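Local coordinates for protein pyridoxine 4-oxidase (Mesorhizobium loti, PDB 4HA6) that oxidises pyridoxine at its 4-hydroxymethyl group as an FAD-dependent member of the GMC oxidoreductase family, probably yielding pyridoxal and hydrogen peroxide, at residues A[151-156]-A[412-417]. Numbering follows the deposited sequence.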
loop_
_atom_site.group_PDB
_atom_site.type_symbol
_atom_site.label_atom_id
_atom_site.label_comp_id
_atom_site.label_asym_id
_atom_site.label_seq_id
_atom_site.Cartn_x
_atom_site.Cartn_y
_atom_site.Cartn_z
ATOM N N SER A 151 -11.566 20.777 -1.813
ATOM C CA SER A 151 -11.301 21.921 -0.938
ATOM C C SER A 151 -10.723 23.139 -1.683
ATOM O O SER A 151 -9.855 22.994 -2.547
ATOM C CB SER A 151 -10.338 21.491 0.169
ATOM O OG SER A 151 -9.733 22.610 0.773
ATOM N N PRO A 152 -11.200 24.353 -1.347
ATOM C CA PRO A 152 -10.629 25.533 -2.003
ATOM C C PRO A 152 -9.112 25.633 -1.797
ATOM O O PRO A 152 -8.424 26.122 -2.697
ATOM C CB PRO A 152 -11.373 26.712 -1.342
ATOM C CG PRO A 152 -12.038 26.156 -0.135
ATOM C CD PRO A 152 -12.305 24.702 -0.437
ATOM N N LEU A 153 -8.605 25.161 -0.653
ATOM C CA LEU A 153 -7.155 25.012 -0.439
ATOM C C LEU A 153 -6.502 24.111 -1.493
ATOM O O LEU A 153 -5.467 24.468 -2.070
ATOM C CB LEU A 153 -6.850 24.453 0.968
ATOM C CG LEU A 153 -5.382 24.159 1.315
ATOM C CD1 LEU A 153 -4.443 25.322 0.944
ATOM C CD2 LEU A 153 -5.217 23.816 2.795
ATOM N N ALA A 154 -7.100 22.945 -1.737
ATOM C CA ALA A 154 -6.570 22.010 -2.733
ATOM C C ALA A 154 -6.633 22.586 -4.146
ATOM O O ALA A 154 -5.719 22.378 -4.954
ATOM C CB ALA A 154 -7.292 20.676 -2.668
ATOM N N ARG A 155 -7.703 23.314 -4.457
ATOM C CA ARG A 155 -7.789 23.920 -5.778
ATOM C C ARG A 155 -6.702 24.971 -5.957
ATOM O O ARG A 155 -6.174 25.162 -7.057
ATOM C CB ARG A 155 -9.176 24.522 -6.029
ATOM C CG ARG A 155 -10.266 23.483 -6.221
ATOM C CD ARG A 155 -11.591 24.130 -6.590
ATOM N NE ARG A 155 -12.564 24.043 -5.503
ATOM C CZ ARG A 155 -12.907 25.067 -4.724
ATOM N NH1 ARG A 155 -12.355 26.263 -4.917
ATOM N NH2 ARG A 155 -13.805 24.895 -3.759
ATOM N N ALA A 156 -6.378 25.661 -4.872
ATOM C CA ALA A 156 -5.363 26.697 -4.905
ATOM C C ALA A 156 -3.995 26.039 -5.107
ATOM O O ALA A 156 -3.125 26.562 -5.827
ATOM C CB ALA A 156 -5.400 27.491 -3.623
ATOM N N ASP A 412 2.100 32.669 -5.490
ATOM C CA ASP A 412 0.987 33.620 -5.413
ATOM C C ASP A 412 -0.392 32.956 -5.423
ATOM O O ASP A 412 -1.340 33.479 -4.842
ATOM C CB ASP A 412 1.053 34.590 -6.588
ATOM C CG ASP A 412 2.067 35.687 -6.385
ATOM O OD1 ASP A 412 2.607 35.811 -5.258
ATOM O OD2 ASP A 412 2.310 36.434 -7.358
ATOM N N GLU A 413 -0.507 31.815 -6.096
ATOM C CA GLU A 413 -1.777 31.087 -6.169
ATOM C C GLU A 413 -2.248 30.593 -4.803
ATOM O O GLU A 413 -3.418 30.229 -4.643
ATOM C CB GLU A 413 -1.668 29.908 -7.140
ATOM C CG GLU A 413 -1.543 30.322 -8.611
ATOM C CD GLU A 413 -0.171 30.885 -8.961
ATOM O OE1 GLU A 413 -0.033 31.430 -10.073
ATOM O OE2 GLU A 413 0.769 30.778 -8.143
ATOM N N LEU A 414 -1.344 30.580 -3.824
ATOM C CA LEU A 414 -1.690 30.155 -2.455
ATOM C C LEU A 414 -1.663 31.323 -1.447
ATOM O O LEU A 414 -1.873 31.128 -0.248
ATOM C CB LEU A 414 -0.760 29.024 -1.991
ATOM C CG LEU A 414 -1.112 27.584 -2.374
ATOM C CD1 LEU A 414 0.108 26.693 -2.201
ATOM C CD2 LEU A 414 -2.264 27.056 -1.533
ATOM N N ALA A 415 -1.423 32.532 -1.954
ATOM C CA ALA A 415 -1.358 33.735 -1.133
ATOM C C ALA A 415 -2.660 34.021 -0.384
ATOM O O ALA A 415 -2.656 34.708 0.644
ATOM C CB ALA A 415 -0.984 34.927 -1.995
ATOM N N GLY A 416 -3.774 33.508 -0.892
ATOM C CA GLY A 416 -5.041 33.684 -0.201
ATOM C C GLY A 416 -5.109 32.848 1.069
ATOM O O GLY A 416 -5.870 33.162 1.998
ATOM N N TRP A 417 -4.310 31.784 1.124
ATOM C CA TRP A 417 -4.371 30.871 2.269
ATOM C C TRP A 417 -3.182 31.006 3.205
ATOM O O TRP A 417 -3.309 30.783 4.415
ATOM C CB TRP A 417 -4.485 29.417 1.793
ATOM C CG TRP A 417 -5.818 29.120 1.241
ATOM C CD1 TRP A 417 -6.203 29.176 -0.073
ATOM C CD2 TRP A 417 -6.976 28.747 1.985
ATOM N NE1 TRP A 417 -7.540 28.858 -0.182
ATOM C CE2 TRP A 417 -8.034 28.589 1.071
ATOM C CE3 TRP A 417 -7.222 28.534 3.342
ATOM C CZ2 TRP A 417 -9.317 28.222 1.472
ATOM C CZ3 TRP A 417 -8.487 28.167 3.738
ATOM C CH2 TRP A 417 -9.519 28.012 2.810
#
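Trp-417 lays its indole across the N-terminal turn of helix 152-163, a worked example of how a connecting loop can be docked onto a capped helix start largely by apolar contacts. Over one face of the ring lies CA of Leu-153, a CH-pi contact 4.1 Å from the centroid of the Trp-417 five-membered ring and 20° off its normal. On the six-membered ring, CZ2 of Trp-417 meets CG of Pro-152 obliquely at 3.8 Å. With CB of Trp-417 already directed toward the helix, CG anti to the carbonyl carbon (chi1 -72°) carries the ring across the first turn. Ser-151 is the N-cap, its OG accepting a weak bond from Leu-153 N. Ala-156, one turn after Pro-152, points its methyl toward the 3-10 segment 412-414 and approaches the ring obliquely, its CB 4.0 Å from Trp-417 CD1. Leu-414 CD2 touches both that methyl and Leu-153 CD1, 3.7 Å from the latter. No hydrogen bond crosses the interface. Tyr-356 of strand 355-362 also touches Leu-153 and Trp-417, whose backbone bonds to Arg-303, so the loop joins helix and antiparallel sheet away from the substrate and flavin sites. CB of Ala-156 ends 3.5 Å from the carbonyl O of Glu-413.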